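Local coordinates for protein putative phosphoglycolate phosphatase (PDB 2HI0) that probably hydrolyses 2-phosphoglycolate to glycolate and inorganic phosphate, as a phosphatase of the haloacid dehalogenase superfamily, at residues S24-A29 / K45-S50; D38-D43 / S66-L71; R58-E63 / T88-V93. All blocks are in the same frame, centred on the assembly; numbering follows the deposited sequence.

Interaction 1: residues S24-A29 / K45-S50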
ATOM      1  N   SER A  24       9.427   8.108 -10.416  1.00 12.34           N
ATOM      2  CA  SER A  24       9.781   8.214 -11.820  0.50 12.55           C
ATOM      3  C   SER A  24       8.533   8.203 -12.716  1.00 10.52           C
ATOM      4  O   SER A  24       8.414   8.996 -13.660  1.00 12.83           O
ATOM      5  CB  SER A  24      10.720   7.061 -12.192  0.50 13.36           C
ATOM      6  OG  SER A  24      11.131   7.194 -13.534  0.50 14.00           O
ATOM      7  N   ALA A  25       7.599   7.289 -12.450  1.00 10.75           N
ATOM      8  CA  ALA A  25       6.394   7.155 -13.253  1.00 11.33           C
ATOM      9  C   ALA A  25       5.474   8.369 -13.072  1.00  9.62           C
ATOM     10  O   ALA A  25       4.880   8.861 -14.034  1.00 10.81           O
ATOM     11  CB  ALA A  25       5.669   5.861 -12.921  1.00  9.75           C
ATOM     12  N   LEU A  26       5.333   8.871 -11.840  1.00  9.40           N
ATOM     13  CA  LEU A  26       4.509  10.061 -11.582  1.00 11.24           C
ATOM     14  C   LEU A  26       5.087  11.266 -12.317  1.00 11.61           C
ATOM     15  O   LEU A  26       4.358  12.023 -12.947  1.00 11.30           O
ATOM     16  CB  LEU A  26       4.299  10.413 -10.072  1.00 13.25           C
ATOM     17  CG  LEU A  26       3.117  11.363  -9.718  1.00 14.73           C
ATOM     18  CD1 LEU A  26       1.790  10.758 -10.147  1.00 17.03           C
ATOM     19  CD2 LEU A  26       3.169  11.621  -8.202  1.00 11.95           C
ATOM     20  N   ASN A  27       6.387  11.477 -12.202  1.00 10.69           N
ATOM     21  CA  ASN A  27       7.019  12.587 -12.872  1.00 10.68           C
ATOM     22  C   ASN A  27       6.906  12.496 -14.394  1.00 11.62           C
ATOM     23  O   ASN A  27       6.620  13.493 -15.062  1.00 13.04           O
ATOM     24  CB  ASN A  27       8.484  12.750 -12.463  1.00 14.41           C
ATOM     25  CG  ASN A  27       8.649  13.381 -11.085  1.00 15.07           C
ATOM     26  OD1 ASN A  27       7.835  14.199 -10.658  1.00 13.47           O
ATOM     27  ND2 ASN A  27       9.706  12.980 -10.378  1.00 14.54           N
ATOM     28  N   TYR A  28       7.065  11.277 -14.937  1.00 11.16           N
ATOM     29  CA  TYR A  28       6.825  11.036 -16.372  1.00 12.36           C
ATOM     30  C   TYR A  28       5.424  11.475 -16.826  1.00  9.77           C
ATOM     31  O   TYR A  28       5.266  12.194 -17.807  1.00 13.78           O
ATOM     32  CB  TYR A  28       7.069   9.569 -16.730  1.00 11.92           C
ATOM     33  CG  TYR A  28       6.829   9.267 -18.217  1.00 10.83           C
ATOM     34  CD1 TYR A  28       7.851   9.419 -19.151  1.00 13.19           C
ATOM     35  CD2 TYR A  28       5.623   8.805 -18.640  1.00 11.37           C
ATOM     36  CE1 TYR A  28       7.625   9.152 -20.479  1.00 13.72           C
ATOM     37  CE2 TYR A  28       5.376   8.553 -19.966  1.00 15.36           C
ATOM     38  CZ  TYR A  28       6.396   8.719 -20.888  1.00 18.72           C
ATOM     39  OH  TYR A  28       6.194   8.432 -22.216  1.00 19.41           O
ATOM     40  N   ALA A  29       4.401  10.999 -16.098  1.00 11.24           N
ATOM     41  CA  ALA A  29       2.986  11.258 -16.395  1.00 12.98           C
ATOM     42  C   ALA A  29       2.671  12.755 -16.334  1.00 12.50           C
ATOM     43  O   ALA A  29       1.954  13.332 -17.163  1.00 12.82           O
ATOM     44  CB  ALA A  29       2.099  10.487 -15.388  1.00 11.88           C
ATOM     45  N   LYS A  45       5.801   9.463  -0.993  1.00 12.20           N
ATOM     46  CA  LYS A  45       5.376   8.825   0.268  1.00 13.53           C
ATOM     47  C   LYS A  45       4.178   9.506   0.913  1.00 13.93           C
ATOM     48  O   LYS A  45       3.437   8.875   1.685  1.00 15.03           O
ATOM     49  CB  LYS A  45       6.553   8.751   1.231  1.00 11.87           C
ATOM     50  CG  LYS A  45       7.679   7.852   0.756  1.00 13.92           C
ATOM     51  CD  LYS A  45       8.851   7.877   1.694  1.00 16.71           C
ATOM     52  CE  LYS A  45       9.841   6.792   1.326  1.00 27.72           C
ATOM     53  NZ  LYS A  45      11.146   6.958   2.064  1.00 34.70           N
ATOM     54  N   ASN A  46       3.970  10.771   0.558  1.00 11.75           N
ATOM     55  CA  ASN A  46       2.776  11.534   0.975  1.00 14.28           C
ATOM     56  C   ASN A  46       1.602  11.388  -0.004  1.00 14.41           C
ATOM     57  O   ASN A  46       0.447  11.688   0.330  1.00 15.31           O
ATOM     58  CB  ASN A  46       3.096  13.025   1.121  1.00 13.38           C
ATOM     59  CG  ASN A  46       3.865  13.339   2.361  1.00 17.70           C
ATOM     60  OD1 ASN A  46       3.282  13.664   3.411  1.00 20.70           O
ATOM     61  ND2 ASN A  46       5.181  13.229   2.269  1.00 16.29           N
ATOM     62  N   PHE A  47       1.865  10.969  -1.232  1.00 10.55           N
ATOM     63  CA  PHE A  47       0.770  10.851  -2.195  1.00 10.52           C
ATOM     64  C   PHE A  47       0.083   9.505  -2.209  1.00 11.28           C
ATOM     65  O   PHE A  47      -1.115   9.422  -2.308  1.00 11.76           O
ATOM     66  CB  PHE A  47       1.230  11.165  -3.609  1.00 12.77           C
ATOM     67  CG  PHE A  47       1.896  12.532  -3.790  1.00 14.13           C
ATOM     68  CD1 PHE A  47       1.618  13.605  -2.959  1.00 12.87           C
ATOM     69  CD2 PHE A  47       2.777  12.713  -4.865  1.00 13.29           C
ATOM     70  CE1 PHE A  47       2.257  14.815  -3.155  1.00 13.19           C
ATOM     71  CE2 PHE A  47       3.381  13.897  -5.078  1.00 13.42           C
ATOM     72  CZ  PHE A  47       3.110  14.965  -4.220  1.00 11.78           C
ATOM     73  N   PHE A  48       0.865   8.447  -2.113  1.00 12.70           N
ATOM     74  CA  PHE A  48       0.308   7.093  -2.264  1.00 14.13           C
ATOM     75  C   PHE A  48      -0.210   6.522  -0.912  1.00 16.72           C
ATOM     76  O   PHE A  48       0.055   7.111   0.135  1.00 17.37           O
ATOM     77  CB  PHE A  48       1.358   6.228  -2.976  1.00 12.89           C
ATOM     78  CG  PHE A  48       1.473   6.555  -4.437  1.00 11.63           C
ATOM     79  CD1 PHE A  48       0.624   5.948  -5.352  1.00 11.50           C
ATOM     80  CD2 PHE A  48       2.355   7.503  -4.916  1.00 13.21           C
ATOM     81  CE1 PHE A  48       0.685   6.261  -6.671  1.00 16.32           C
ATOM     82  CE2 PHE A  48       2.397   7.816  -6.260  1.00 15.58           C
ATOM     83  CZ  PHE A  48       1.564   7.198  -7.120  1.00 14.58           C
ATOM     84  N   GLY A  49      -1.004   5.439  -0.965  1.00 15.06           N
ATOM     85  CA  GLY A  49      -1.624   4.796   0.205  1.00 15.50           C
ATOM     86  C   GLY A  49      -3.123   4.564   0.020  1.00 13.58           C
ATOM     87  O   GLY A  49      -3.714   3.578   0.505  1.00 15.15           O
ATOM     88  N   SER A  50      -3.728   5.470  -0.706  1.00 11.84           N
ATOM     89  CA  SER A  50      -5.175   5.483  -0.881  1.00 13.50           C
ATOM     90  C   SER A  50      -5.612   5.269  -2.323  1.00 13.15           C
ATOM     91  O   SER A  50      -6.714   5.669  -2.699  1.00 13.30           O
ATOM     92  CB  SER A  50      -5.760   6.795  -0.340  1.00 13.78           C
ATOM     93  OG  SER A  50      -5.631   6.876   1.073  1.00 12.05           O
TER

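Interaction 2: residues D38-D43 / S66-L71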
ATOM      1  N   ASP A  38       9.053  17.396 -10.939  1.00 13.76           N
ATOM      2  CA  ASP A  38      10.247  17.248 -10.113  1.00 16.08           C
ATOM      3  C   ASP A  38       9.884  16.767  -8.706  1.00 14.76           C
ATOM      4  O   ASP A  38      10.504  17.171  -7.737  1.00 15.10           O
ATOM      5  CB  ASP A  38      10.960  18.594 -10.027  1.00 16.44           C
ATOM      6  CG  ASP A  38      10.053  19.687  -9.414  1.00 22.69           C
ATOM      7  OD1 ASP A  38       8.858  19.393  -9.118  1.00 31.37           O
ATOM      8  OD2 ASP A  38      10.538  20.827  -9.224  1.00 37.12           O
ATOM      9  N   PHE A  39       8.871  15.912  -8.582  1.00 13.45           N
ATOM     10  CA  PHE A  39       8.544  15.329  -7.268  1.00 13.02           C
ATOM     11  C   PHE A  39       9.680  14.442  -6.778  1.00 13.11           C
ATOM     12  O   PHE A  39      10.378  13.808  -7.582  1.00 14.14           O
ATOM     13  CB  PHE A  39       7.268  14.504  -7.286  1.00 14.12           C
ATOM     14  CG  PHE A  39       6.024  15.282  -7.662  1.00 13.59           C
ATOM     15  CD1 PHE A  39       5.554  16.307  -6.851  1.00 16.81           C
ATOM     16  CD2 PHE A  39       5.286  14.935  -8.784  1.00 16.52           C
ATOM     17  CE1 PHE A  39       4.373  16.988  -7.146  1.00 20.67           C
ATOM     18  CE2 PHE A  39       4.107  15.598  -9.104  1.00 16.18           C
ATOM     19  CZ  PHE A  39       3.649  16.646  -8.264  1.00 20.61           C
ATOM     20  N   THR A  40       9.845  14.433  -5.457  1.00 15.30           N
ATOM     21  CA  THR A  40      10.858  13.641  -4.784  1.00 16.55           C
ATOM     22  C   THR A  40      10.213  12.351  -4.282  1.00 14.60           C
ATOM     23  O   THR A  40       8.984  12.235  -4.203  1.00 13.25           O
ATOM     24  CB  THR A  40      11.422  14.404  -3.542  1.00 16.30           C
ATOM     25  OG1 THR A  40      10.348  14.626  -2.629  1.00 17.72           O
ATOM     26  CG2 THR A  40      12.040  15.799  -3.934  1.00 17.41           C
ATOM     27  N   VAL A  41      11.047  11.379  -3.916  1.00 13.80           N
ATOM     28  CA  VAL A  41      10.558  10.168  -3.236  1.00 16.38           C
ATOM     29  C   VAL A  41       9.782  10.501  -1.961  1.00 14.91           C
ATOM     30  O   VAL A  41       8.785   9.840  -1.656  1.00 15.95           O
ATOM     31  CB  VAL A  41      11.688   9.175  -2.901  1.00 16.56           C
ATOM     32  CG1 VAL A  41      11.246   8.191  -1.839  1.00 22.95           C
ATOM     33  CG2 VAL A  41      12.210   8.504  -4.164  1.00 21.25           C
ATOM     34  N   GLU A  42      10.205  11.532  -1.234  0.50 13.34           N
ATOM     35  CA  GLU A  42       9.482  11.915  -0.022  0.50 12.14           C
ATOM     36  C   GLU A  42       8.083  12.455  -0.359  0.50 13.69           C
ATOM     37  O   GLU A  42       7.135  12.248   0.405  0.50 14.49           O
ATOM     38  CB  GLU A  42      10.249  12.951   0.828  0.50 13.08           C
ATOM     39  CG  GLU A  42      11.491  12.419   1.561  0.50 12.02           C
ATOM     40  CD  GLU A  42      11.261  11.156   2.420  0.50 18.67           C
ATOM     41  OE1 GLU A  42      10.665  11.283   3.512  0.50 25.19           O
ATOM     42  OE2 GLU A  42      11.695  10.037   2.014  0.50 20.15           O
ATOM     43  N   ASP A  43       7.950  13.142  -1.498  1.00 11.72           N
ATOM     44  CA  ASP A  43       6.645  13.632  -1.943  1.00 12.08           C
ATOM     45  C   ASP A  43       5.755  12.409  -2.197  1.00 12.59           C
ATOM     46  O   ASP A  43       4.584  12.346  -1.779  1.00 14.51           O
ATOM     47  CB  ASP A  43       6.755  14.464  -3.225  1.00 12.72           C
ATOM     48  CG  ASP A  43       7.422  15.820  -3.024  1.00 19.92           C
ATOM     49  OD1 ASP A  43       7.297  16.427  -1.929  1.00 15.83           O
ATOM     50  OD2 ASP A  43       8.036  16.283  -4.014  1.00 16.40           O
ATOM     51  N   SER A  66      -0.715  23.272  -2.075  1.00 12.99           N
ATOM     52  CA  SER A  66      -1.238  22.637  -0.856  1.00 10.43           C
ATOM     53  C   SER A  66      -0.116  22.131   0.058  1.00 13.22           C
ATOM     54  O   SER A  66       0.933  21.681  -0.399  1.00 12.44           O
ATOM     55  CB  SER A  66      -2.219  21.487  -1.177  1.00 12.75           C
ATOM     56  OG  SER A  66      -3.366  21.993  -1.825  1.00 13.09           O
ATOM     57  N   SER A  67      -0.341  22.253   1.357  1.00 12.21           N
ATOM     58  CA  SER A  67       0.558  21.714   2.369  1.00 10.94           C
ATOM     59  C   SER A  67       0.551  20.195   2.395  1.00 11.75           C
ATOM     60  O   SER A  67      -0.446  19.546   2.016  1.00 10.75           O
ATOM     61  CB  SER A  67       0.186  22.230   3.741  1.00  8.97           C
ATOM     62  OG  SER A  67      -1.037  21.650   4.144  1.00  8.37           O
ATOM     63  N   ARG A  68       1.630  19.599   2.880  1.00 14.26           N
ATOM     64  CA  ARG A  68       1.622  18.133   3.068  1.00 12.59           C
ATOM     65  C   ARG A  68       0.547  17.709   4.032  1.00 11.39           C
ATOM     66  O   ARG A  68      -0.113  16.704   3.829  1.00 11.91           O
ATOM     67  CB  ARG A  68       2.962  17.589   3.565  1.00 15.96           C
ATOM     68  CG  ARG A  68       4.026  17.781   2.575  1.00 19.42           C
ATOM     69  CD  ARG A  68       5.276  17.104   2.973  1.00 19.94           C
ATOM     70  NE  ARG A  68       6.109  16.835   1.810  1.00 26.56           N
ATOM     71  CZ  ARG A  68       7.359  16.387   1.898  1.00 32.59           C
ATOM     72  NH1 ARG A  68       7.907  16.160   3.094  1.00 31.28           N
ATOM     73  NH2 ARG A  68       8.058  16.165   0.787  1.00 22.23           N
ATOM     74  N   GLU A  69       0.351  18.480   5.103  1.00 12.53           N
ATOM     75  CA  GLU A  69      -0.684  18.186   6.109  0.50 11.11           C
ATOM     76  C   GLU A  69      -2.042  18.029   5.481  1.00 10.79           C
ATOM     77  O   GLU A  69      -2.822  17.147   5.852  1.00 11.38           O
ATOM     78  CB  GLU A  69      -0.812  19.311   7.151  0.50  9.66           C
ATOM     79  CG  GLU A  69      -1.823  19.022   8.295  0.50 14.60           C
ATOM     80  CD  GLU A  69      -3.278  19.577   8.117  0.50 15.05           C
ATOM     81  OE1 GLU A  69      -3.631  20.322   7.155  0.50 11.72           O
ATOM     82  OE2 GLU A  69      -4.104  19.237   9.003  0.50 26.67           O
ATOM     83  N   SER A  70      -2.351  18.949   4.562  1.00  8.73           N
ATOM     84  CA  SER A  70      -3.679  19.021   3.978  1.00 11.55           C
ATOM     85  C   SER A  70      -3.981  17.813   3.125  1.00 11.76           C
ATOM     86  O   SER A  70      -5.173  17.508   2.850  1.00 13.36           O
ATOM     87  CB  SER A  70      -3.896  20.294   3.140  1.00 12.63           C
ATOM     88  OG  SER A  70      -3.166  20.298   1.916  1.00 11.91           O
ATOM     89  N   LEU A  71      -2.938  17.134   2.651  1.00  9.75           N
ATOM     90  CA  LEU A  71      -3.152  16.001   1.768  1.00  9.42           C
ATOM     91  C   LEU A  71      -3.689  14.761   2.505  1.00 11.48           C
ATOM     92  O   LEU A  71      -4.316  13.894   1.888  1.00 11.68           O
ATOM     93  CB  LEU A  71      -1.866  15.666   1.074  1.00  9.29           C
ATOM     94  CG  LEU A  71      -1.158  16.773   0.301  1.00  8.28           C
ATOM     95  CD1 LEU A  71       0.111  16.200  -0.323  1.00 11.88           C
ATOM     96  CD2 LEU A  71      -2.006  17.484  -0.692  1.00 10.40           C
TER
HETATM   97  O   HOH W   1      10.945  16.268  -0.406  1.00 31.24           O
HETATM   98  O   HOH W   2       4.697  16.319  -0.751  1.00 21.76           O

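Interaction 3: residues R58-E63 / T88-V93. Unlike the reference sequence in segment 88-93: Thr88 (reference Ala).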
ATOM      1  N   ARG A  58      -3.821  14.351  -4.807  1.00 10.45           N
ATOM      2  CA  ARG A  58      -2.829  14.902  -3.881  1.00  8.35           C
ATOM      3  C   ARG A  58      -1.673  15.589  -4.616  1.00  8.87           C
ATOM      4  O   ARG A  58      -1.253  16.720  -4.235  1.00 10.13           O
ATOM      5  CB  ARG A  58      -2.345  13.796  -2.970  1.00 10.39           C
ATOM      6  CG  ARG A  58      -3.294  13.431  -1.803  1.00  8.49           C
ATOM      7  CD  ARG A  58      -2.686  12.224  -1.063  1.00 10.61           C
ATOM      8  NE  ARG A  58      -3.443  11.891   0.132  1.00  9.51           N
ATOM      9  CZ  ARG A  58      -3.353  10.732   0.766  1.00  9.55           C
ATOM     10  NH1 ARG A  58      -2.615   9.750   0.244  1.00 11.04           N
ATOM     11  NH2 ARG A  58      -4.053  10.538   1.859  1.00 11.54           N
ATOM     12  N   ALA A  59      -1.154  14.921  -5.640  1.00 10.16           N
ATOM     13  CA  ALA A  59       0.014  15.468  -6.372  1.00 10.97           C
ATOM     14  C   ALA A  59      -0.332  16.762  -7.101  1.00 10.96           C
ATOM     15  O   ALA A  59       0.444  17.710  -7.065  1.00 11.15           O
ATOM     16  CB  ALA A  59       0.591  14.438  -7.402  1.00 13.62           C
ATOM     17  N   LEU A  60      -1.510  16.813  -7.695  1.00 11.38           N
ATOM     18  CA  LEU A  60      -1.986  18.029  -8.355  1.00 11.10           C
ATOM     19  C   LEU A  60      -2.197  19.155  -7.337  1.00  9.98           C
ATOM     20  O   LEU A  60      -1.882  20.303  -7.612  1.00 12.22           O
ATOM     21  CB  LEU A  60      -3.262  17.769  -9.170  1.00 11.03           C
ATOM     22  CG  LEU A  60      -3.124  16.951 -10.448  1.00  8.94           C
ATOM     23  CD1 LEU A  60      -4.508  16.550 -11.031  1.00 12.59           C
ATOM     24  CD2 LEU A  60      -2.302  17.762 -11.512  1.00 11.93           C
ATOM     25  N   ALA A  61      -2.734  18.822  -6.165  1.00  8.42           N
ATOM     26  CA  ALA A  61      -2.947  19.848  -5.119  1.00  9.25           C
ATOM     27  C   ALA A  61      -1.606  20.368  -4.620  1.00 11.25           C
ATOM     28  O   ALA A  61      -1.440  21.574  -4.393  1.00 11.96           O
ATOM     29  CB  ALA A  61      -3.733  19.232  -3.951  1.00 11.07           C
ATOM     30  N   TYR A  62      -0.653  19.454  -4.452  1.00 10.96           N
ATOM     31  CA  TYR A  62       0.675  19.845  -4.017  1.00 10.14           C
ATOM     32  C   TYR A  62       1.329  20.756  -5.064  1.00  9.65           C
ATOM     33  O   TYR A  62       1.913  21.814  -4.701  1.00 11.25           O
ATOM     34  CB  TYR A  62       1.518  18.603  -3.739  1.00 12.59           C
ATOM     35  CG  TYR A  62       2.729  18.915  -2.948  1.00 11.94           C
ATOM     36  CD1 TYR A  62       2.608  19.271  -1.616  1.00 16.91           C
ATOM     37  CD2 TYR A  62       3.998  18.848  -3.518  1.00 15.70           C
ATOM     38  CE1 TYR A  62       3.732  19.554  -0.835  1.00 13.84           C
ATOM     39  CE2 TYR A  62       5.138  19.130  -2.746  1.00 14.95           C
ATOM     40  CZ  TYR A  62       4.982  19.507  -1.399  1.00 16.59           C
ATOM     41  OH  TYR A  62       6.071  19.810  -0.611  1.00 26.56           O
ATOM     42  N   GLU A  63       1.208  20.420  -6.348  1.00 11.05           N
ATOM     43  CA  GLU A  63       1.711  21.306  -7.407  1.00  9.19           C
ATOM     44  C   GLU A  63       1.075  22.713  -7.276  1.00 10.37           C
ATOM     45  O   GLU A  63       1.736  23.736  -7.480  1.00 14.71           O
ATOM     46  CB  GLU A  63       1.419  20.765  -8.801  1.00 12.03           C
ATOM     47  CG  GLU A  63       1.863  21.678  -9.931  1.00 13.34           C
ATOM     48  CD  GLU A  63       1.397  21.212 -11.318  1.00 18.72           C
ATOM     49  OE1 GLU A  63       0.288  20.617 -11.446  1.00 16.13           O
ATOM     50  OE2 GLU A  63       2.133  21.496 -12.287  1.00 17.24           O
ATOM     51  N   THR A  88     -11.389  15.439 -13.783  1.00 13.16           N
ATOM     52  CA  THR A  88     -11.109  15.343 -15.183  1.00 10.52           C
ATOM     53  C   THR A  88      -9.605  15.402 -15.424  1.00 10.18           C
ATOM     54  O   THR A  88      -9.072  14.595 -16.200  1.00 12.80           O
ATOM     55  CB  THR A  88     -11.858  16.457 -15.956  1.00 11.49           C
ATOM     56  OG1 THR A  88     -13.269  16.284 -15.778  1.00 11.80           O
ATOM     57  CG2 THR A  88     -11.541  16.461 -17.455  1.00 13.69           C
ATOM     58  N   GLU A  89      -8.917  16.331 -14.780  1.00 13.51           N
ATOM     59  CA  GLU A  89      -7.474  16.366 -14.928  1.00 13.99           C
ATOM     60  C   GLU A  89      -6.784  15.144 -14.301  1.00 13.70           C
ATOM     61  O   GLU A  89      -5.815  14.633 -14.867  1.00 13.46           O
ATOM     62  CB  GLU A  89      -6.922  17.668 -14.365  1.00 16.12           C
ATOM     63  CG  GLU A  89      -5.448  17.906 -14.701  1.00 17.58           C
ATOM     64  CD  GLU A  89      -5.135  18.056 -16.185  1.00 22.28           C
ATOM     65  OE1 GLU A  89      -6.054  18.262 -17.019  1.00 22.28           O
ATOM     66  OE2 GLU A  89      -3.925  17.985 -16.521  1.00 21.65           O
ATOM     67  N   VAL A  90      -7.264  14.697 -13.136  1.00 11.97           N
ATOM     68  CA  VAL A  90      -6.769  13.452 -12.520  1.00 11.71           C
ATOM     69  C   VAL A  90      -6.803  12.291 -13.553  1.00 10.68           C
ATOM     70  O   VAL A  90      -5.780  11.573 -13.761  1.00 12.42           O
ATOM     71  CB  VAL A  90      -7.547  13.113 -11.240  1.00 10.73           C
ATOM     72  CG1 VAL A  90      -7.198  11.688 -10.737  1.00 12.95           C
ATOM     73  CG2 VAL A  90      -7.212  14.148 -10.161  1.00 12.42           C
ATOM     74  N   ASN A  91      -7.958  12.115 -14.197  1.00 13.61           N
ATOM     75  CA  ASN A  91      -8.187  11.014 -15.137  1.00 11.95           C
ATOM     76  C   ASN A  91      -7.260  11.164 -16.347  1.00 15.76           C
ATOM     77  O   ASN A  91      -6.771  10.175 -16.892  1.00 15.65           O
ATOM     78  CB  ASN A  91      -9.647  10.908 -15.555  1.00 15.30           C
ATOM     79  CG  ASN A  91     -10.545  10.496 -14.421  1.00 18.02           C
ATOM     80  OD1 ASN A  91     -10.081   9.936 -13.439  1.00 19.02           O
ATOM     81  ND2 ASN A  91     -11.844  10.771 -14.555  1.00 15.76           N
ATOM     82  N   ARG A  92      -6.968  12.404 -16.725  1.00 13.72           N
ATOM     83  CA  ARG A  92      -6.102  12.646 -17.912  1.00 15.27           C
ATOM     84  C   ARG A  92      -4.666  12.255 -17.562  1.00 16.22           C
ATOM     85  O   ARG A  92      -3.956  11.620 -18.360  1.00 16.31           O
ATOM     86  CB  ARG A  92      -6.168  14.091 -18.370  1.00 14.40           C
ATOM     87  CG  ARG A  92      -5.509  14.329 -19.685  1.00 17.66           C
ATOM     88  CD  ARG A  92      -5.848  15.724 -20.212  1.00 17.28           C
ATOM     89  NE  ARG A  92      -5.043  16.763 -19.558  1.00 20.52           N
ATOM     90  CZ  ARG A  92      -3.821  17.148 -19.940  1.00 19.75           C
ATOM     91  NH1 ARG A  92      -3.209  16.598 -20.964  1.00 19.63           N
ATOM     92  NH2 ARG A  92      -3.205  18.108 -19.279  1.00 14.33           N
ATOM     93  N   VAL A  93      -4.228  12.596 -16.350  1.00 13.04           N
ATOM     94  CA  VAL A  93      -2.888  12.194 -15.889  1.00 12.27           C
ATOM     95  C   VAL A  93      -2.818  10.654 -15.727  1.00 13.32           C
ATOM     96  O   VAL A  93      -1.857  10.015 -16.128  1.00 13.51           O
ATOM     97  CB  VAL A  93      -2.497  12.928 -14.570  1.00 11.37           C
ATOM     98  CG1 VAL A  93      -1.207  12.382 -14.014  1.00 16.74           C
ATOM     99  CG2 VAL A  93      -2.368  14.423 -14.801  1.00 13.25           C
TER

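Interaction 1: residues S24-A29 / K45-S50
Leu26 reaches from helix 19-32 to a pair of phenylalanines at the end of helix 41-47, and one methyl does the touching. Leu26 CB points at the opposite segment, and with CG anti to the backbone N (chi1 -162°) the branch is carried further across; CB and CG serve here as the stem. At the tip, CD2 comes in at the edge of the Phe47 ring, near its plane, 3.5 Å from Phe47 CD2 and 3.9 Å from Phe47 CE2, the two side chains crossing at about a right angle. The same Leu26 CD2 lies 4.3 Å from Phe48 CE2, approaching that ring obliquely. Ala59 and Val56 of helix 52-63 pack on Leu26 as well, and Phe39 sets its ring edge-to-face with Phe47. The rings belong to the helical cap typical of phosphoglycolate-phosphatase-like HAD enzymes, and Phe48, where the chain leaves the helix, has its side chain about 7 Å from the bound sodium ion. All three touching residues are buried, and the contact between them is purely apolar: it rests on shape and exclusion of water, without a polar bond to fix its direction.

Interaction 2: residues D38-D43 / S66-L71
Arg68 stretches its side chain, extended from CG to NE, from the weakly bonded helix 68-71 to the first turn of helix 41-47, where it meets Asp43. Its NH2 donates to Asp43 OD1 at 2.8 Å with an N-H...O angle of 164°, a salt bridge. The oxygen lies in the guanidinium plane, while NH2 meets Asp43 OD1 from above the carboxylate plane; the two planes are 82° apart. Glu42 O lies over one face of the guanidinium; that carbonyl accepts from Asn46 ND2. Two waters complete the grip. One donates to Asp43 OD1 and accepts from Arg68 NE at 3.0 Å, bridging the pair a second time; the other is bonded to Thr40 OG1 and takes a weak bond from Arg68 NH2. Asp43 OD1 thus receives two bonds, one from arginine and one from water. Its partner OD2 accepts from Thr40 N at 3.0 Å, while Asp43 N gives its hydrogen to Thr40 OG1 at 3.0 Å. This reciprocal pair is a capping box, which closes the N-terminus of helix 41-47 and would hold the carboxylate where the arginine meets it. Across the contact, Ser67, at the N-cap of the short helix, accepts from Ser70 N through OG, and Ser70 OG donates to Ser67 O at 2.8 Å. The bridge runs from the buried Asp43 to the exposed Arg68. It joins the start of helix 41-47 to helix 68-71, and Tyr62 of helix 52-63 packs against both Asp43 and Arg68.

Interaction 3: residues R58-E63 / T88-V93
Apolar packing carries this contact: Leu60 points from helix 52-63 at Val90 of helix 87-103, and these are also the residues whose CA atoms come nearest, 7.8 Å apart. The work falls to one methyl, Leu60 CD1, which rests 3.7 Å from Val90 CG2 and 3.9 Å from Val90 N, so that it lies against the backbone as well as the branch. With Leu60 CG anti to the carbonyl carbon (chi1 -71°) and CD1 continuing the extended chain (chi2 170°), the methyl reaches helix 87-103. The aliphatic part of Glu89 flanks the same methyl, its CG 4.0 Å from Leu60 CD1. Both helices belong to the alpha-helical cap expected for this HAD subgroup, and Phe30 of helix 19-32 packs on Leu60 and on Val93, bringing a third helix into the cluster. Within helix 87-103, Arg92 takes the Glu89 carboxylate side-on in a salt bridge, NE to OE1 at 3.1 Å and nearly straight, NH2 to OE2 at 2.9 Å and more bent (133°). A separate polar link comes from outside the segments: Glu89 OE2 also accepts from His35 NE2, while His35 ND1 is bonded to Glu63 OE1, and the imidazole thereby bridges the two acidic side chains.

How the interactions relate
All three contacts lie in the helical cap, on the same side of the chain's centre, with their own centres 10 to 13 Å apart. Interactions 1 and 2 share helix 41-47, and their segments alternate along the chain, as do those of interactions 2 and 3; interaction 1 closes before interaction 3 opens. Helix 52-63 follows helix 41-47 and leads to helix 68-71. Arg58 in interaction 3 joins the set, bonding through NH1 to Phe47 O of interaction 1 and through NE to Leu71 O of interaction 2. Asn27 OD1 of interaction 1 accepts from Phe39 N of interaction 2. These contacts join helices 19-32, 41-47, 52-63, 68-71 and 87-103 into one connected part of the cap, with Phe48 on the side toward the metal site of Asp10, Asp12 and Asp190.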